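Long-range contact in AxyAgu115A (Amphibacillus xylanus NBRC 15112, PDB 6NPS), which probably acts as a family GH115 alpha-glucuronidase, a glycoside hydrolase that removes glucuronic acid side groups from glucuronoxylan: residues Leu866-Ala880 against Asp890-Asp902. The protein carries 3 engineered substitutions. Residues are numbered along the deposited sequence; the frame is centred on the assembly and turned at random. Where two conformers were deposited one is given.
Sequences LQPSNPVTREGTMYA and DVINVLPDGYHVD
Leu866 sets CD1 against CB of Val894 (3.8 Å) in the GH115 C-terminal domain, where the loop leading into the beta hairpin of strands 879-884 and 890-893 packs against the chain that leaves it. Further along, Asn870 OD1 takes a 2.7 Å hydrogen bond from Tyr899 OH. The donor lies almost straight out from the carbonyl (C=O...O angle 168°), and OD1 sits at the ring edge, in its plane, with amide and ring planes 33° apart. CG2 of Val901 touches the same amide, while ND2 bonds Leu390 O and Asp385 OD2, so both ends of the group are gripped. A leucine in place of Asn870 would probably leave the Tyr899 hydroxyl without its acceptor and Leu390 O and Asp385 OD2 without the amide donor. Pro871 lays CG on Leu895 CD1 (3.5 Å) and CD near Tyr899 CE2. Met878, its CG anti to the backbone N (chi1 -174°), runs CB, CG and SD past Val894 CG2, while its O accepts a hydrogen bond from Val894 N. Tyr879 and Asn893 form a non-hydrogen-bonded antiparallel pair, and Tyr879 CB rests against Val891 CG1. Ala880 and Ile892 form the next, hydrogen-bonded pair, with two bonds, Ala880 N to Ile892 O (3.0 Å) and Ile892 N to Ala880 O (2.9 Å).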
ATOM      1  N   LEU A 866      18.681  -3.542  21.752  1.00 29.08           N
ATOM      2  CA  LEU A 866      20.134  -3.446  21.897  1.00 36.66           C
ATOM      3  C   LEU A 866      20.749  -2.627  20.776  1.00 33.70           C
ATOM      4  O   LEU A 866      20.295  -2.674  19.628  1.00 32.43           O
ATOM      5  CB  LEU A 866      20.804  -4.831  21.881  1.00 40.18           C
ATOM      6  CG  LEU A 866      20.266  -5.864  22.848  1.00 50.75           C
ATOM      7  CD1 LEU A 866      20.788  -7.237  22.477  1.00 52.47           C
ATOM      8  CD2 LEU A 866      20.684  -5.483  24.283  1.00 54.35           C
ATOM      9  N   GLN A 867      21.826  -1.927  21.094  1.00 34.85           N
ATOM     10  CA  GLN A 867      22.642  -1.374  20.030  1.00 39.04           C
ATOM     11  C   GLN A 867      23.113  -2.512  19.125  1.00 33.82           C
ATOM     12  O   GLN A 867      23.461  -3.591  19.628  1.00 34.41           O
ATOM     13  CB  GLN A 867      23.836  -0.611  20.606  1.00 47.50           C
ATOM     14  CG  GLN A 867      24.197   0.586  19.765  1.00 66.18           C
ATOM     15  CD  GLN A 867      25.189   0.253  18.668  1.00 77.52           C
ATOM     16  OE1 GLN A 867      25.153   0.845  17.591  1.00 83.69           O
ATOM     17  NE2 GLN A 867      26.094  -0.688  18.945  1.00 79.81           N
ATOM     18  N   PRO A 868      23.124  -2.318  17.782  1.00 31.88           N
ATOM     19  CA  PRO A 868      23.514  -3.435  16.871  1.00 35.66           C
ATOM     20  C   PRO A 868      25.026  -3.611  16.752  1.00 40.67           C
ATOM     21  O   PRO A 868      25.664  -3.345  15.731  1.00 38.73           O
ATOM     22  CB  PRO A 868      22.874  -3.021  15.537  1.00 36.14           C
ATOM     23  CG  PRO A 868      22.887  -1.539  15.553  1.00 34.06           C
ATOM     24  CD  PRO A 868      22.628  -1.146  17.032  1.00 36.68           C
ATOM     25  N   SER A 869      25.627  -4.078  17.828  1.00 37.84           N
ATOM     26  CA  SER A 869      27.043  -4.401  17.872  1.00 38.58           C
ATOM     27  C   SER A 869      27.321  -5.754  17.229  1.00 42.48           C
ATOM     28  O   SER A 869      26.466  -6.645  17.191  1.00 42.48           O
ATOM     29  CB  SER A 869      27.520  -4.415  19.323  1.00 40.74           C
ATOM     30  OG  SER A 869      27.798  -3.094  19.717  1.00 50.46           O
ATOM     31  N   ASN A 870      28.558  -5.918  16.766  1.00 37.56           N
ATOM     32  CA  ASN A 870      28.966  -7.181  16.196  1.00 31.58           C
ATOM     33  C   ASN A 870      29.832  -7.945  17.188  1.00 35.09           C
ATOM     34  O   ASN A 870      30.509  -7.328  18.013  1.00 36.40           O
ATOM     35  CB  ASN A 870      29.742  -6.917  14.900  1.00 31.41           C
ATOM     36  CG  ASN A 870      28.906  -6.178  13.895  1.00 36.13           C
ATOM     37  OD1 ASN A 870      27.832  -6.658  13.534  1.00 37.89           O
ATOM     38  ND2 ASN A 870      29.361  -5.008  13.441  1.00 29.93           N
ATOM     39  N   PRO A 871      29.835  -9.284  17.157  1.00 36.57           N
ATOM     40  CA  PRO A 871      30.700 -10.036  18.074  1.00 39.67           C
ATOM     41  C   PRO A 871      32.154  -9.602  17.940  1.00 42.00           C
ATOM     42  O   PRO A 871      32.649  -9.337  16.834  1.00 37.13           O
ATOM     43  CB  PRO A 871      30.526 -11.498  17.624  1.00 43.42           C
ATOM     44  CG  PRO A 871      29.286 -11.534  16.797  1.00 41.98           C
ATOM     45  CD  PRO A 871      29.125 -10.167  16.207  1.00 40.65           C
ATOM     46  N   VAL A 872      32.859  -9.570  19.084  1.00 37.71           N
ATOM     47  CA  VAL A 872      34.260  -9.119  19.098  1.00 38.07           C
ATOM     48  C   VAL A 872      35.259 -10.226  18.805  1.00 35.51           C
ATOM     49  O   VAL A 872      36.459  -9.935  18.632  1.00 40.97           O
ATOM     50  CB  VAL A 872      34.654  -8.482  20.451  1.00 36.55           C
ATOM     51  CG1 VAL A 872      33.754  -7.332  20.741  1.00 37.90           C
ATOM     52  CG2 VAL A 872      34.597  -9.537  21.591  1.00 35.01           C
ATOM     53  N   THR A 873      34.825 -11.484  18.745  1.00 36.78           N
ATOM     54  CA  THR A 873      35.739 -12.572  18.402  1.00 44.29           C
ATOM     55  C   THR A 873      35.283 -13.264  17.116  1.00 49.96           C
ATOM     56  O   THR A 873      34.154 -13.095  16.650  1.00 45.79           O
ATOM     57  CB  THR A 873      35.862 -13.631  19.510  1.00 45.47           C
ATOM     58  OG1 THR A 873      34.729 -14.509  19.456  1.00 51.00           O
ATOM     59  CG2 THR A 873      36.013 -13.011  20.912  1.00 48.40           C
ATOM     60  N   ARG A 874      36.178 -14.077  16.556  1.00 54.22           N
ATOM     61  CA  ARG A 874      35.852 -14.754  15.308  0.50 60.28           C
ATOM     62  C   ARG A 874      34.793 -15.832  15.489  1.00 62.54           C
ATOM     63  O   ARG A 874      34.311 -16.370  14.484  1.00 65.44           O
ATOM     64  CB  ARG A 874      37.112 -15.349  14.681  0.50 62.02           C
ATOM     65  CG  ARG A 874      37.758 -16.451  15.505  0.50 65.75           C
ATOM     66  CD  ARG A 874      39.126 -16.817  14.951  0.50 68.23           C
ATOM     67  NE  ARG A 874      39.246 -18.239  14.629  0.50 69.20           N
ATOM     68  CZ  ARG A 874      38.789 -18.797  13.513  0.50 67.14           C
ATOM     69  NH1 ARG A 874      38.168 -18.055  12.605  0.50 66.90           N
ATOM     70  NH2 ARG A 874      38.947 -20.097  13.307  0.50 66.24           N
ATOM     71  N   GLU A 875      34.395 -16.127  16.732  1.00 61.79           N
ATOM     72  CA  GLU A 875      33.369 -17.127  17.010  1.00 63.68           C
ATOM     73  C   GLU A 875      31.949 -16.621  16.762  1.00 61.95           C
ATOM     74  O   GLU A 875      31.012 -17.430  16.748  1.00 61.92           O
ATOM     75  CB  GLU A 875      33.518 -17.628  18.453  1.00 70.59           C
ATOM     76  CG  GLU A 875      34.610 -18.700  18.613  1.00 84.99           C
ATOM     77  CD  GLU A 875      35.900 -18.172  19.249  1.00 94.80           C
ATOM     78  OE1 GLU A 875      36.322 -18.722  20.293  1.00 99.13           O
ATOM     79  OE2 GLU A 875      36.498 -17.214  18.708  1.00 96.16           O
ATOM     80  N   GLY A 876      31.762 -15.318  16.564  1.00 57.13           N
ATOM     81  CA  GLY A 876      30.492 -14.824  16.063  1.00 57.38           C
ATOM     82  C   GLY A 876      29.301 -14.987  16.985  1.00 61.17           C
ATOM     83  O   GLY A 876      28.164 -15.092  16.498  1.00 63.23           O
ATOM     84  N   THR A 877      29.525 -14.991  18.303  1.00 55.78           N
ATOM     85  CA  THR A 877      28.463 -15.088  19.304  1.00 54.56           C
ATOM     86  C   THR A 877      28.475 -13.858  20.217  1.00 43.56           C
ATOM     87  O   THR A 877      29.475 -13.142  20.320  1.00 48.10           O
ATOM     88  CB  THR A 877      28.629 -16.360  20.164  1.00 59.17           C
ATOM     89  OG1 THR A 877      29.958 -16.406  20.695  1.00 60.36           O
ATOM     90  CG2 THR A 877      28.402 -17.617  19.332  1.00 59.07           C
ATOM     91  N   MET A 878      27.361 -13.623  20.903  1.00 41.23           N
ATOM     92  CA  MET A 878      27.317 -12.589  21.937  1.00 42.69           C
ATOM     93  C   MET A 878      26.302 -12.982  23.004  1.00 44.91           C
ATOM     94  O   MET A 878      25.117 -13.148  22.703  1.00 46.98           O
ATOM     95  CB  MET A 878      26.970 -11.223  21.335  1.00 41.71           C
ATOM     96  CG  MET A 878      27.068 -10.098  22.341  1.00 48.24           C
ATOM     97  SD  MET A 878      26.672  -8.501  21.613  1.00 49.48           S
ATOM     98  CE  MET A 878      27.899  -8.386  20.293  1.00 48.02           C
ATOM     99  N   TYR A 879      26.752 -13.125  24.248  1.00 41.04           N
ATOM    100  CA  TYR A 879      25.904 -13.655  25.308  1.00 40.05           C
ATOM    101  C   TYR A 879      25.599 -12.603  26.373  1.00 40.80           C
ATOM    102  O   TYR A 879      26.387 -11.676  26.598  1.00 35.46           O
ATOM    103  CB  TYR A 879      26.564 -14.858  25.980  1.00 39.60           C
ATOM    104  CG  TYR A 879      26.768 -16.036  25.057  1.00 50.37           C
ATOM    105  CD1 TYR A 879      28.016 -16.314  24.521  1.00 53.11           C
ATOM    106  CD2 TYR A 879      25.710 -16.868  24.717  1.00 57.47           C
ATOM    107  CE1 TYR A 879      28.209 -17.397  23.658  1.00 56.24           C
ATOM    108  CE2 TYR A 879      25.887 -17.950  23.851  1.00 59.48           C
ATOM    109  CZ  TYR A 879      27.138 -18.209  23.329  1.00 61.58           C
ATOM    110  OH  TYR A 879      27.317 -19.287  22.487  1.00 67.57           O
ATOM    111  N   ALA A 880      24.446 -12.765  27.030  1.00 39.04           N
ATOM    112  CA  ALA A 880      24.123 -12.034  28.248  1.00 40.36           C
ATOM    113  C   ALA A 880      23.493 -13.020  29.223  1.00 42.32           C
ATOM    114  O   ALA A 880      23.024 -14.092  28.830  1.00 43.49           O
ATOM    115  CB  ALA A 880      23.201 -10.845  27.948  1.00 39.30           C
ATOM    116  N   ASP A 890      20.236 -17.943  33.200  1.00 59.53           N
ATOM    117  CA  ASP A 890      20.229 -18.469  31.845  1.00 60.88           C
ATOM    118  C   ASP A 890      21.122 -17.584  30.995  1.00 51.95           C
ATOM    119  O   ASP A 890      20.878 -16.380  30.882  1.00 47.25           O
ATOM    120  CB  ASP A 890      18.817 -18.520  31.273  1.00 73.22           C
ATOM    121  CG  ASP A 890      18.738 -19.348  30.009  1.00 91.01           C
ATOM    122  OD1 ASP A 890      19.635 -20.198  29.794  1.00 97.58           O
ATOM    123  OD2 ASP A 890      17.779 -19.148  29.230  1.00 95.43           O
ATOM    124  N   VAL A 891      22.157 -18.169  30.405  1.00 47.34           N
ATOM    125  CA  VAL A 891      23.038 -17.433  29.511  1.00 46.62           C
ATOM    126  C   VAL A 891      22.493 -17.569  28.090  1.00 46.91           C
ATOM    127  O   VAL A 891      22.393 -18.677  27.558  1.00 51.88           O
ATOM    128  CB  VAL A 891      24.477 -17.943  29.629  1.00 50.63           C
ATOM    129  CG1 VAL A 891      25.382 -17.196  28.655  1.00 46.93           C
ATOM    130  CG2 VAL A 891      24.947 -17.795  31.071  1.00 52.44           C
ATOM    131  N   ILE A 892      22.089 -16.449  27.497  1.00 43.81           N
ATOM    132  CA  ILE A 892      21.320 -16.444  26.258  1.00 46.07           C
ATOM    133  C   ILE A 892      22.144 -15.761  25.183  1.00 43.27           C
ATOM    134  O   ILE A 892      22.870 -14.801  25.459  1.00 40.33           O
ATOM    135  CB  ILE A 892      19.941 -15.744  26.396  1.00 49.20           C
ATOM    136  CG1 ILE A 892      20.100 -14.288  26.820  1.00 54.64           C
ATOM    137  CG2 ILE A 892      18.998 -16.481  27.365  1.00 49.69           C
ATOM    138  CD1 ILE A 892      18.976 -13.398  26.333  1.00 57.48           C
ATOM    139  N   ASN A 893      22.034 -16.270  23.958  1.00 44.64           N
ATOM    140  CA  ASN A 893      22.628 -15.652  22.782  1.00 41.29           C
ATOM    141  C   ASN A 893      21.705 -14.547  22.311  1.00 41.99           C
ATOM    142  O   ASN A 893      20.542 -14.813  22.001  1.00 44.85           O
ATOM    143  CB  ASN A 893      22.827 -16.705  21.684  1.00 48.86           C
ATOM    144  CG  ASN A 893      23.532 -16.158  20.429  1.00 52.63           C
ATOM    145  OD1 ASN A 893      23.911 -14.986  20.344  1.00 45.19           O
ATOM    146  ND2 ASN A 893      23.739 -17.046  19.451  1.00 59.37           N
ATOM    147  N   VAL A 894      22.221 -13.317  22.215  1.00 36.35           N
ATOM    148  CA  VAL A 894      21.364 -12.186  21.869  1.00 40.28           C
ATOM    149  C   VAL A 894      21.383 -11.910  20.368  1.00 44.14           C
ATOM    150  O   VAL A 894      20.807 -10.918  19.910  1.00 44.55           O
ATOM    151  CB  VAL A 894      21.754 -10.905  22.641  1.00 44.01           C
ATOM    152  CG1 VAL A 894      21.661 -11.141  24.149  1.00 43.14           C
ATOM    153  CG2 VAL A 894      23.142 -10.421  22.241  1.00 43.67           C
ATOM    154  N   LEU A 895      22.020 -12.776  19.594  1.00 40.04           N
ATOM    155  CA  LEU A 895      22.092 -12.655  18.131  1.00 42.43           C
ATOM    156  C   LEU A 895      21.167 -13.651  17.419  1.00 43.18           C
ATOM    157  O   LEU A 895      20.864 -14.715  17.957  1.00 46.40           O
ATOM    158  CB  LEU A 895      23.523 -12.901  17.634  1.00 39.75           C
ATOM    159  CG  LEU A 895      24.554 -11.881  18.112  1.00 41.57           C
ATOM    160  CD1 LEU A 895      25.900 -12.217  17.529  1.00 43.63           C
ATOM    161  CD2 LEU A 895      24.141 -10.510  17.701  1.00 43.00           C
ATOM    162  N   PRO A 896      20.735 -13.344  16.186  1.00 45.73           N
ATOM    163  CA  PRO A 896      20.020 -14.337  15.369  1.00 47.16           C
ATOM    164  C   PRO A 896      20.878 -15.523  14.977  1.00 52.78           C
ATOM    165  O   PRO A 896      22.102 -15.423  14.812  1.00 52.04           O
ATOM    166  CB  PRO A 896      19.624 -13.552  14.112  1.00 45.13           C
ATOM    167  CG  PRO A 896      19.697 -12.148  14.481  1.00 48.00           C
ATOM    168  CD  PRO A 896      20.763 -12.020  15.539  1.00 43.50           C
ATOM    169  N   ASP A 897      20.201 -16.653  14.774  1.00 56.85           N
ATOM    170  CA  ASP A 897      20.826 -17.804  14.139  1.00 67.01           C
ATOM    171  C   ASP A 897      21.522 -17.385  12.849  1.00 60.76           C
ATOM    172  O   ASP A 897      20.949 -16.656  12.029  1.00 57.05           O
ATOM    173  CB  ASP A 897      19.775 -18.876  13.818  1.00 84.24           C
ATOM    174  CG  ASP A 897      18.993 -19.323  15.040  1.00 98.00           C
ATOM    175  OD1 ASP A 897      17.742 -19.295  14.981  1.00102.17           O
ATOM    176  OD2 ASP A 897      19.623 -19.716  16.047  1.00102.30           O
ATOM    177  N   GLY A 898      22.762 -17.837  12.682  1.00 57.06           N
ATOM    178  CA  GLY A 898      23.494 -17.575  11.459  1.00 57.12           C
ATOM    179  C   GLY A 898      23.941 -16.146  11.255  1.00 57.69           C
ATOM    180  O   GLY A 898      24.280 -15.770  10.128  1.00 57.21           O
ATOM    181  N   TYR A 899      23.963 -15.337  12.317  1.00 52.71           N
ATOM    182  CA  TYR A 899      24.288 -13.926  12.183  1.00 44.10           C
ATOM    183  C   TYR A 899      25.680 -13.721  11.597  1.00 43.76           C
ATOM    184  O   TYR A 899      26.626 -14.434  11.939  1.00 45.91           O
ATOM    185  CB  TYR A 899      24.206 -13.247  13.549  1.00 44.35           C
ATOM    186  CG  TYR A 899      24.541 -11.796  13.483  1.00 44.77           C
ATOM    187  CD1 TYR A 899      23.550 -10.856  13.264  1.00 41.82           C
ATOM    188  CD2 TYR A 899      25.856 -11.352  13.661  1.00 44.64           C
ATOM    189  CE1 TYR A 899      23.854  -9.514  13.200  1.00 38.97           C
ATOM    190  CE2 TYR A 899      26.163  -9.999  13.605  1.00 42.83           C
ATOM    191  CZ  TYR A 899      25.158  -9.102  13.365  1.00 38.88           C
ATOM    192  OH  TYR A 899      25.432  -7.773  13.298  1.00 40.97           O
ATOM    193  N   HIS A 900      25.817 -12.714  10.737  1.00 40.81           N
ATOM    194  CA  HIS A 900      27.143 -12.314  10.270  1.00 42.11           C
ATOM    195  C   HIS A 900      27.020 -10.961   9.593  1.00 42.08           C
ATOM    196  O   HIS A 900      25.997 -10.658   8.973  1.00 38.61           O
ATOM    197  CB  HIS A 900      27.775 -13.356   9.310  1.00 46.08           C
ATOM    198  CG  HIS A 900      26.981 -13.591   8.060  1.00 51.05           C
ATOM    199  ND1 HIS A 900      25.821 -14.337   8.047  1.00 53.17           N
ATOM    200  CD2 HIS A 900      27.175 -13.181   6.781  1.00 49.53           C
ATOM    201  CE1 HIS A 900      25.332 -14.369   6.817  1.00 51.87           C
ATOM    202  NE2 HIS A 900      26.135 -13.675   6.032  1.00 48.69           N
ATOM    203  N   VAL A 901      28.060 -10.143   9.735  1.00 41.42           N
ATOM    204  CA  VAL A 901      28.102  -8.886   9.003  1.00 40.60           C
ATOM    205  C   VAL A 901      27.890  -9.151   7.513  1.00 46.99           C
ATOM    206  O   VAL A 901      28.412 -10.128   6.947  1.00 40.90           O
ATOM    207  CB  VAL A 901      29.438  -8.176   9.295  1.00 43.32           C
ATOM    208  CG1 VAL A 901      29.615  -6.947   8.415  1.00 43.00           C
ATOM    209  CG2 VAL A 901      29.501  -7.795  10.787  1.00 39.39           C
ATOM    210  N   ASP A 902      27.079  -8.294   6.885  1.00 45.18           N
ATOM    211  CA  ASP A 902      26.603  -8.335   5.513  1.00 50.24           C
ATOM    212  C   ASP A 902      25.492  -9.362   5.318  1.00 48.70           C
ATOM    213  O   ASP A 902      25.023  -9.513   4.188  1.00 48.25           O
ATOM    214  CB  ASP A 902      27.719  -8.595   4.485  1.00 57.97           C
ATOM    215  CG  ASP A 902      28.719  -7.449   4.419  1.00 69.70           C
ATOM    216  OD1 ASP A 902      29.948  -7.716   4.403  1.00 74.76           O
ATOM    217  OD2 ASP A 902      28.271  -6.275   4.403  1.00 68.71           O
TER